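Local coordinates for protein TSSL (Francisella novicida, PDB 4ACK) that probably acts as a conserved component of the type VI secretion system, a protein-transport machine linked to virulence, here in the form of its cytoplasmic domain, at residues A[1-4]-A[5-8]; A[52-55]-A[56-59]; A[117-120]-A[121-125]. All coordinates share one frame; numbering follows the deposited sequence. Where two conformers were deposited one is given.

How the contacts relate
Each of the three contacts lies at the start of a helix, and the three helix starts come together in this all-helical chain. Contact 1, at the very N-terminus, is tied to contact 2 by polar side chains: Asp3 OD1 forms a salt bridge with Lys52 NZ at 2.5 Å, and Asp3 OD2 probably hydrogen-bonds Tyr53 OH at 2.6 Å. Contacts 1 and 3 have centres about 11 Å apart and meet where Lys2 and Asp3 pack on Ile119, with Asp3 OD2 3.6 Å from Ile119 CG2. Between contacts 2 and 3, whose centres are about 13 Å apart, the meeting is largely apolar, Val57 CG1 lying 3.7 Å from Pro117 CG.

Contact 1: A[1-4]-A[5-8]; sequences MKDF and KEIE
Phe4 and Glu8, one turn apart at the start of helix 4-20, set a ring against a carboxylate with their planes 47° apart. Phe4 CG stands anti to its own backbone N (chi1 177°), which brings the ring across the Glu8 side chain at a slant; there Phe4 CE1 comes within 3.2 Å of Glu8 OE2, and CZ is the next ring atom to it. One face of the same ring carries Met1 SD, displaced toward the rim. Asp3 sits at the N-cap position, yet its carboxylate makes no capping bond. Instead its carbonyl begins the helical pattern: Ile7 N bonds to Asp3 O at 3.0 Å, almost straight, and Glu6 N adds a weak bond to the same oxygen. Glu8 N to Phe4 O, also 3.0 Å, carries the pattern on. Glu6 bends at chi2 (96°), bringing its OE1 to 3.1 Å from Asp3 CA; the two carboxylate planes are steeply turned, with Asp3 OD1 3.7 Å from Glu6 OE2. These like charges probably tolerate each other because Lys52 forms salt bridges with both. Asp3 OD2 is further held by Lys2 NZ in a 2.5 Å salt bridge on the anti side of the carboxylate, and probably by Tyr53 OH.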
ATOM      1  N   MET A   1       4.586  18.563  11.772  1.00 62.02           N
ATOM      2  CA  MET A   1       3.255  18.294  11.157  1.00 62.38           C
ATOM      3  C   MET A   1       3.374  18.037   9.616  1.00 61.39           C
ATOM      4  O   MET A   1       2.417  18.273   8.822  1.00 61.39           O
ATOM      5  CB  MET A   1       2.264  19.422  11.528  1.00 63.09           C
ATOM      6  CG  MET A   1       1.583  19.251  12.947  1.00 66.09           C
ATOM      7  SD  MET A   1      -0.027  18.339  13.004  1.00 74.12           S
ATOM      8  CE  MET A   1       0.135  17.255  14.450  1.00 71.25           C
ATOM      9  N   LYS A   2       4.560  17.533   9.236  1.00 59.60           N
ATOM     10  CA  LYS A   2       4.975  17.178   7.852  1.00 57.12           C
ATOM     11  C   LYS A   2       3.958  16.279   7.107  1.00 54.89           C
ATOM     12  O   LYS A   2       3.724  15.138   7.543  1.00 55.49           O
ATOM     13  CB  LYS A   2       6.324  16.412   7.920  1.00 58.01           C
ATOM     14  CG  LYS A   2       6.194  14.896   8.431  1.00 59.02           C
ATOM     15  CD  LYS A   2       7.029  13.795   7.606  1.00 53.53           C
ATOM     16  CE  LYS A   2       6.349  13.289   6.315  1.00 47.44           C
ATOM     17  NZ  LYS A   2       7.063  13.594   4.918  1.00 33.72           N
ATOM     18  N   ASP A   3       3.345  16.740   6.012  1.00 50.83           N
ATOM     19  CA  ASP A   3       2.452  15.825   5.277  1.00 47.86           C
ATOM     20  C   ASP A   3       1.465  15.090   6.185  1.00 47.48           C
ATOM     21  O   ASP A   3       1.106  13.922   5.898  1.00 46.47           O
ATOM     22  CB  ASP A   3       3.303  14.765   4.552  1.00 47.21           C
ATOM     23  CG  ASP A   3       4.303  15.389   3.562  1.00 44.92           C
ATOM     24  OD1 ASP A   3       3.955  16.398   2.903  1.00 44.18           O
ATOM     25  OD2 ASP A   3       5.433  14.907   3.482  1.00 39.28           O
ATOM     26  N   PHE A   4       1.028  15.747   7.276  1.00 46.31           N
ATOM     27  CA  PHE A   4       0.161  15.092   8.272  1.00 46.17           C
ATOM     28  C   PHE A   4      -1.144  14.691   7.604  1.00 44.64           C
ATOM     29  O   PHE A   4      -1.674  13.611   7.804  1.00 44.43           O
ATOM     30  CB  PHE A   4      -0.045  16.004   9.516  1.00 48.86           C
ATOM     31  CG  PHE A   4      -0.994  15.444  10.573  1.00 50.97           C
ATOM     32  CD1 PHE A   4      -2.369  15.691  10.494  1.00 55.36           C
ATOM     33  CD2 PHE A   4      -0.515  14.714  11.656  1.00 56.90           C
ATOM     34  CE1 PHE A   4      -3.267  15.197  11.463  1.00 56.37           C
ATOM     35  CE2 PHE A   4      -1.425  14.202  12.645  1.00 58.52           C
ATOM     36  CZ  PHE A   4      -2.794  14.451  12.533  1.00 57.45           C
ATOM     37  N   LYS A   5      -1.631  15.534   6.734  1.00 42.83           N
ATOM     38  CA  LYS A   5      -2.897  15.270   6.132  1.00 42.10           C
ATOM     39  C   LYS A   5      -2.826  14.005   5.216  1.00 41.66           C
ATOM     40  O   LYS A   5      -3.794  13.238   5.098  1.00 40.19           O
ATOM     41  CB  LYS A   5      -3.242  16.522   5.361  1.00 43.04           C
ATOM     42  CG  LYS A   5      -4.406  16.499   4.467  1.00 44.80           C
ATOM     43  CD  LYS A   5      -4.390  17.879   3.779  1.00 51.85           C
ATOM     44  CE  LYS A   5      -5.788  18.481   3.719  1.00 56.93           C
ATOM     45  NZ  LYS A   5      -5.735  19.957   3.420  1.00 59.65           N
ATOM     46  N   GLU A   6      -1.674  13.814   4.569  1.00 39.54           N
ATOM     47  CA  GLU A   6      -1.483  12.662   3.717  1.00 37.95           C
ATOM     48  C   GLU A   6      -1.432  11.411   4.567  1.00 37.37           C
ATOM     49  O   GLU A   6      -2.111  10.404   4.265  1.00 36.86           O
ATOM     50  CB  GLU A   6      -0.229  12.840   2.857  1.00 37.36           C
ATOM     51  CG  GLU A   6      -0.436  13.926   1.806  1.00 37.34           C
ATOM     52  CD  GLU A   6       0.097  15.328   2.231  1.00 40.25           C
ATOM     53  OE1 GLU A   6       0.011  15.751   3.409  1.00 35.13           O
ATOM     54  OE2 GLU A   6       0.639  16.017   1.350  1.00 44.60           O
ATOM     55  N   ILE A   7      -0.628  11.459   5.622  1.00 37.86           N
ATOM     56  CA  ILE A   7      -0.529  10.336   6.509  1.00 39.52           C
ATOM     57  C   ILE A   7      -1.932   9.872   6.953  1.00 41.18           C
ATOM     58  O   ILE A   7      -2.276   8.678   6.836  1.00 41.97           O
ATOM     59  CB  ILE A   7       0.391  10.585   7.706  1.00 39.82           C
ATOM     60  CG1 ILE A   7       1.855  10.653   7.286  1.00 42.42           C
ATOM     61  CG2 ILE A   7       0.261   9.463   8.706  1.00 37.62           C
ATOM     62  CD1 ILE A   7       2.392   9.275   6.728  1.00 45.73           C
ATOM     63  N   GLU A   8      -2.773  10.814   7.395  1.00 41.91           N
ATOM     64  CA  GLU A   8      -4.119  10.473   7.859  1.00 41.92           C
ATOM     65  C   GLU A   8      -4.871   9.773   6.762  1.00 40.38           C
ATOM     66  O   GLU A   8      -5.591   8.830   6.997  1.00 41.36           O
ATOM     67  CB  GLU A   8      -4.922  11.739   8.294  1.00 42.87           C
ATOM     68  CG  GLU A   8      -4.651  12.247   9.740  1.00 46.03           C
ATOM     69  CD  GLU A   8      -5.650  13.390  10.172  1.00 52.67           C
ATOM     70  OE1 GLU A   8      -6.136  14.160   9.295  0.50 49.33           O
ATOM     71  OE2 GLU A   8      -5.941  13.499  11.395  0.50 53.30           O
TER

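Contact 2: A[52-55]-A[56-59]; sequences KYSE and TVCK
Ser54 and Val57 meet through a capping bond: Ser54 OG accepts from Val57 N at 3.4 Å, a long and weak bond but a nearly straight one, with an N-H...O angle of 167°. The hydroxyl gets there because chi1 of 55° places OG between the backbone N and the carbonyl carbon of Ser54, turned toward the amide three residues on. The same oxygen also lies against Val57 CG2, so one branch of the valine rests beside the hydroxyl that holds its amide.

This is a serine N-cap, at the point where the chain leaves helix 30-52 and turns into helix 55-79. The backbone bonds of the new helix follow at once. Cys58 N donates to Ser54 O at 3.0 Å, and Lys59 N to Glu55 O at 2.9 Å. Ser54 thus takes a bond on its side chain and another on its carbonyl, both from the first turn.

The apolar part gathers round Tyr53 CB. Val57 CG1 approaches it to 3.7 Å and reaches on to CG at the root of the ring, the two side chains meeting at a slant. Cys58 SG lies 3.7 Å from Tyr53 CB in one of two conformers, so this contact is to that extent doubtful. Cys58 is buried and also touches Leu49 and Leu50 of helix 30-52. Beyond CB the Tyr53 ring leads away from segment 56-59; Lys52 CB stands 3.9 Å above the centre of one face, and the ring's hydroxyl end belongs with Asp3 of contact 1. Lys59 NZ hydrogen-bonds the hydroxyl of Tyr102, on helix 99-112.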
ATOM      1  N   LYS A  52       3.409  19.001  -3.844  1.00 29.56           N
ATOM      2  CA  LYS A  52       4.753  19.122  -3.306  1.00 28.46           C
ATOM      3  C   LYS A  52       5.832  18.277  -3.982  1.00 27.40           C
ATOM      4  O   LYS A  52       6.998  18.646  -3.970  1.00 27.39           O
ATOM      5  CB  LYS A  52       4.768  18.727  -1.803  1.00 28.93           C
ATOM      6  CG  LYS A  52       3.939  19.638  -0.906  1.00 33.42           C
ATOM      7  CD  LYS A  52       3.820  19.018   0.513  1.00 38.34           C
ATOM      8  CE  LYS A  52       2.470  18.380   0.694  1.00 38.19           C
ATOM      9  NZ  LYS A  52       2.217  18.071   2.116  1.00 38.50           N
ATOM     10  N   TYR A  53       5.459  17.131  -4.532  1.00 26.02           N
ATOM     11  CA  TYR A  53       6.446  16.050  -4.832  1.00 26.54           C
ATOM     12  C   TYR A  53       6.430  15.731  -6.297  1.00 25.75           C
ATOM     13  O   TYR A  53       5.416  15.964  -6.965  1.00 26.86           O
ATOM     14  CB  TYR A  53       6.141  14.791  -3.998  1.00 23.95           C
ATOM     15  CG  TYR A  53       6.358  15.034  -2.530  1.00 26.84           C
ATOM     16  CD1 TYR A  53       7.577  15.573  -2.065  1.00 26.90           C
ATOM     17  CD2 TYR A  53       5.335  14.765  -1.581  1.00 26.38           C
ATOM     18  CE1 TYR A  53       7.770  15.851  -0.703  1.00 27.61           C
ATOM     19  CE2 TYR A  53       5.547  14.989  -0.206  1.00 25.23           C
ATOM     20  CZ  TYR A  53       6.739  15.531   0.216  1.00 28.68           C
ATOM     21  OH  TYR A  53       6.938  15.771   1.569  1.00 31.20           O
ATOM     22  N   SER A  54       7.529  15.195  -6.809  1.00 27.06           N
ATOM     23  CA  SER A  54       7.519  14.747  -8.217  1.00 28.72           C
ATOM     24  C   SER A  54       6.558  13.554  -8.370  1.00 28.87           C
ATOM     25  O   SER A  54       6.145  12.918  -7.398  1.00 27.52           O
ATOM     26  CB  SER A  54       8.904  14.273  -8.656  1.00 28.34           C
ATOM     27  OG  SER A  54       9.384  13.269  -7.773  1.00 29.33           O
ATOM     28  N   GLU A  55       6.255  13.226  -9.613  1.00 30.10           N
ATOM     29  CA  GLU A  55       5.439  12.086  -9.932  1.00 30.78           C
ATOM     30  C   GLU A  55       6.013  10.810  -9.401  1.00 30.10           C
ATOM     31  O   GLU A  55       5.252   9.937  -8.940  1.00 30.05           O
ATOM     32  CB  GLU A  55       5.299  11.935 -11.460  1.00 34.13           C
ATOM     33  CG  GLU A  55       4.522  13.108 -12.129  1.00 36.52           C
ATOM     34  CD  GLU A  55       3.394  12.595 -13.000  0.50 43.19           C
ATOM     35  OE1 GLU A  55       2.852  11.494 -12.676  0.50 44.98           O
ATOM     36  OE2 GLU A  55       3.057  13.281 -13.996  0.50 43.30           O
ATOM     37  N   THR A  56       7.333  10.655  -9.491  1.00 28.78           N
ATOM     38  CA  THR A  56       7.993   9.405  -9.026  1.00 29.02           C
ATOM     39  C   THR A  56       7.809   9.236  -7.516  1.00 28.23           C
ATOM     40  O   THR A  56       7.398   8.171  -7.026  1.00 26.94           O
ATOM     41  CB  THR A  56       9.509   9.390  -9.379  1.00 28.26           C
ATOM     42  OG1 THR A  56       9.647   9.467 -10.785  1.00 30.14           O
ATOM     43  CG2 THR A  56      10.230   8.141  -8.859  1.00 29.01           C
ATOM     44  N   VAL A  57       8.078  10.310  -6.774  1.00 28.80           N
ATOM     45  CA  VAL A  57       7.897  10.298  -5.297  1.00 28.12           C
ATOM     46  C   VAL A  57       6.415  10.024  -4.924  1.00 27.73           C
ATOM     47  O   VAL A  57       6.134   9.201  -4.055  1.00 27.87           O
ATOM     48  CB  VAL A  57       8.457  11.585  -4.624  1.00 28.99           C
ATOM     49  CG1 VAL A  57       8.016  11.681  -3.190  1.00 27.13           C
ATOM     50  CG2 VAL A  57      10.010  11.601  -4.747  1.00 29.94           C
ATOM     51  N   CYS A  58       5.477  10.663  -5.596  1.00 28.58           N
ATOM     52  CA  CYS A  58       4.077  10.407  -5.336  0.50 29.64           C
ATOM     53  C   CYS A  58       3.770   8.921  -5.577  1.00 29.75           C
ATOM     54  O   CYS A  58       3.167   8.262  -4.729  1.00 29.82           O
ATOM     55  CB  CYS A  58       3.205  11.287  -6.206  0.50 29.04           C
ATOM     56  SG  CYS A  58       3.357  13.070  -5.781  0.50 33.66           S
ATOM     57  N   LYS A  59       4.213   8.400  -6.720  1.00 29.47           N
ATOM     58  CA  LYS A  59       4.108   6.940  -6.951  1.00 27.60           C
ATOM     59  C   LYS A  59       4.768   6.087  -5.865  1.00 25.86           C
ATOM     60  O   LYS A  59       4.212   5.076  -5.455  1.00 26.85           O
ATOM     61  CB  LYS A  59       4.632   6.556  -8.338  1.00 26.56           C
ATOM     62  CG  LYS A  59       4.793   5.010  -8.558  1.00 28.94           C
ATOM     63  CD  LYS A  59       5.188   4.731 -10.031  1.00 32.37           C
ATOM     64  CE  LYS A  59       6.740   4.967 -10.166  1.00 33.09           C
ATOM     65  NZ  LYS A  59       7.219   4.425 -11.409  1.00 37.39           N
TER

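Contact 3: A[117-120]-A[121-125]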
ATOM      1  N   PRO A 117      11.451  12.146   0.864  1.00 35.58           N
ATOM      2  CA  PRO A 117      10.787  12.657   2.055  1.00 35.41           C
ATOM      3  C   PRO A 117      10.463  11.541   3.037  1.00 35.09           C
ATOM      4  O   PRO A 117      10.325  10.389   2.634  1.00 33.81           O
ATOM      5  CB  PRO A 117       9.490  13.225   1.529  1.00 36.21           C
ATOM      6  CG  PRO A 117       9.326  12.647   0.137  1.00 36.45           C
ATOM      7  CD  PRO A 117      10.715  12.453  -0.362  1.00 35.75           C
ATOM      8  N   GLN A 118      10.305  11.893   4.307  1.00 33.08           N
ATOM      9  CA  GLN A 118      10.079  10.922   5.376  1.00 33.81           C
ATOM     10  C   GLN A 118       8.808  10.077   5.175  1.00 31.48           C
ATOM     11  O   GLN A 118       8.788   8.922   5.526  1.00 29.58           O
ATOM     12  CB  GLN A 118       9.971  11.641   6.724  1.00 34.38           C
ATOM     13  CG  GLN A 118      10.111  10.696   7.886  1.00 41.00           C
ATOM     14  CD  GLN A 118      11.566  10.227   8.077  1.00 49.84           C
ATOM     15  OE1 GLN A 118      12.451  10.401   7.198  1.00 50.78           O
ATOM     16  NE2 GLN A 118      11.823   9.647   9.229  1.00 52.30           N
ATOM     17  N   ILE A 119       7.773  10.673   4.601  1.00 29.87           N
ATOM     18  CA  ILE A 119       6.556   9.947   4.267  1.00 30.84           C
ATOM     19  C   ILE A 119       6.762   8.642   3.374  1.00 30.88           C
ATOM     20  O   ILE A 119       5.952   7.681   3.463  1.00 29.48           O
ATOM     21  CB  ILE A 119       5.476  10.882   3.682  1.00 29.48           C
ATOM     22  CG1 ILE A 119       4.149  10.119   3.543  1.00 31.27           C
ATOM     23  CG2 ILE A 119       5.926  11.535   2.330  1.00 29.12           C
ATOM     24  CD1 ILE A 119       2.927  10.974   3.315  1.00 31.97           C
ATOM     25  N   CYS A 120       7.799   8.645   2.509  1.00 30.29           N
ATOM     26  CA  CYS A 120       8.151   7.417   1.720  1.00 30.47           C
ATOM     27  C   CYS A 120       8.428   6.243   2.639  1.00 30.11           C
ATOM     28  O   CYS A 120       7.815   5.203   2.482  1.00 29.31           O
ATOM     29  CB  CYS A 120       9.361   7.654   0.807  1.00 29.33           C
ATOM     30  SG  CYS A 120       8.932   8.745  -0.533  1.00 34.23           S
ATOM     31  N   TYR A 121       9.340   6.438   3.601  1.00 29.86           N
ATOM     32  CA  TYR A 121       9.695   5.426   4.588  1.00 31.01           C
ATOM     33  C   TYR A 121       8.562   5.022   5.561  1.00 31.70           C
ATOM     34  O   TYR A 121       8.540   3.848   6.059  1.00 30.85           O
ATOM     35  CB  TYR A 121      10.929   5.889   5.374  1.00 30.84           C
ATOM     36  CG  TYR A 121      12.065   6.325   4.442  1.00 32.16           C
ATOM     37  CD1 TYR A 121      12.130   7.626   3.947  1.00 32.46           C
ATOM     38  CD2 TYR A 121      13.054   5.409   4.017  1.00 33.71           C
ATOM     39  CE1 TYR A 121      13.190   8.052   3.057  1.00 33.40           C
ATOM     40  CE2 TYR A 121      14.107   5.807   3.114  1.00 30.06           C
ATOM     41  CZ  TYR A 121      14.157   7.130   2.634  1.00 35.12           C
ATOM     42  OH  TYR A 121      15.162   7.520   1.708  1.00 30.10           O
ATOM     43  N   GLN A 122       7.684   5.999   5.911  1.00 30.73           N
ATOM     44  CA  GLN A 122       6.604   5.790   6.863  1.00 30.35           C
ATOM     45  C   GLN A 122       5.537   4.977   6.181  1.00 29.52           C
ATOM     46  O   GLN A 122       4.895   4.153   6.798  1.00 30.78           O
ATOM     47  CB  GLN A 122       5.958   7.139   7.310  1.00 30.67           C
ATOM     48  CG  GLN A 122       6.932   8.055   8.099  1.00 36.17           C
ATOM     49  CD  GLN A 122       6.329   9.440   8.468  1.00 45.11           C
ATOM     50  OE1 GLN A 122       5.859  10.200   7.599  1.00 43.89           O
ATOM     51  NE2 GLN A 122       6.366   9.768   9.766  1.00 44.61           N
ATOM     52  N   THR A 123       5.290   5.265   4.916  1.00 29.23           N
ATOM     53  CA  THR A 123       4.330   4.497   4.184  1.00 30.15           C
ATOM     54  C   THR A 123       4.773   3.008   4.066  1.00 29.83           C
ATOM     55  O   THR A 123       3.946   2.106   4.317  1.00 28.84           O
ATOM     56  CB  THR A 123       4.090   5.124   2.857  1.00 30.38           C
ATOM     57  OG1 THR A 123       3.601   6.456   3.092  1.00 33.17           O
ATOM     58  CG2 THR A 123       3.061   4.324   2.095  1.00 31.55           C
ATOM     59  N   ILE A 124       6.063   2.760   3.773  1.00 28.48           N
ATOM     60  CA  ILE A 124       6.565   1.377   3.714  1.00 28.12           C
ATOM     61  C   ILE A 124       6.474   0.748   5.101  1.00 28.87           C
ATOM     62  O   ILE A 124       5.992  -0.350   5.244  1.00 28.20           O
ATOM     63  CB  ILE A 124       8.022   1.235   3.190  1.00 26.61           C
ATOM     64  CG1 ILE A 124       8.171   1.828   1.784  1.00 28.35           C
ATOM     65  CG2 ILE A 124       8.480  -0.265   3.205  1.00 23.43           C
ATOM     66  CD1 ILE A 124       7.299   1.227   0.744  1.00 23.05           C
ATOM     67  N   SER A 125       6.979   1.443   6.113  1.00 31.21           N
ATOM     68  CA  SER A 125       6.931   0.944   7.511  1.00 32.15           C
ATOM     69  C   SER A 125       5.479   0.527   7.893  1.00 32.34           C
ATOM     70  O   SER A 125       5.240  -0.577   8.407  1.00 32.78           O
ATOM     71  CB  SER A 125       7.390   2.047   8.464  1.00 31.54           C
ATOM     72  OG  SER A 125       7.537   1.514   9.753  1.00 34.00           O
TER
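Ile119 O is gripped twice by one residue: Thr123 OG1 donates to it at 2.7 Å and Thr123 N at 2.9 Å, the two arriving from opposite faces of the carbonyl plane. With OG1 anti to its carbonyl carbon (chi1 -60°), the threonine folds its hydroxyl back along the helix onto the carbonyl one turn earlier. This satisfies a hydroxyl on a buried residue within its own helix. The Ile119 and Thr123 side chains run side by side in the same direction, with Ile119 CG1 3.7 Å from Thr123 OG1.

On another side of the helix Gln118 and Gln122 cross at about a right angle, their amide planes 58° apart. They touch through carbon, Gln118 CG to Gln122 CD at 4.0 Å, while Gln122 OE1 turns back to within 3.4 Å of Ile119 CA. Gln122 N bonds to Gln118 O. The Tyr121 ring presents its edge to two carbonyls at the start of the helix: Gln118 O lies in the ring plane, and Pro117 O is 3.6 Å from Tyr121 CD1.

Helix 118-129 packs against helices 4-20, 55-79 and 99-112. Ile119 meets Ile7 and Thr123 meets Ile10 of helix 4-20, and both share Ile61 of helix 55-79 with Cys120. Cys120 and Ile124 touch Ile110 of helix 99-112, and the carbonyl of Ile110 also hydrogen-bonds the Tyr121 hydroxyl.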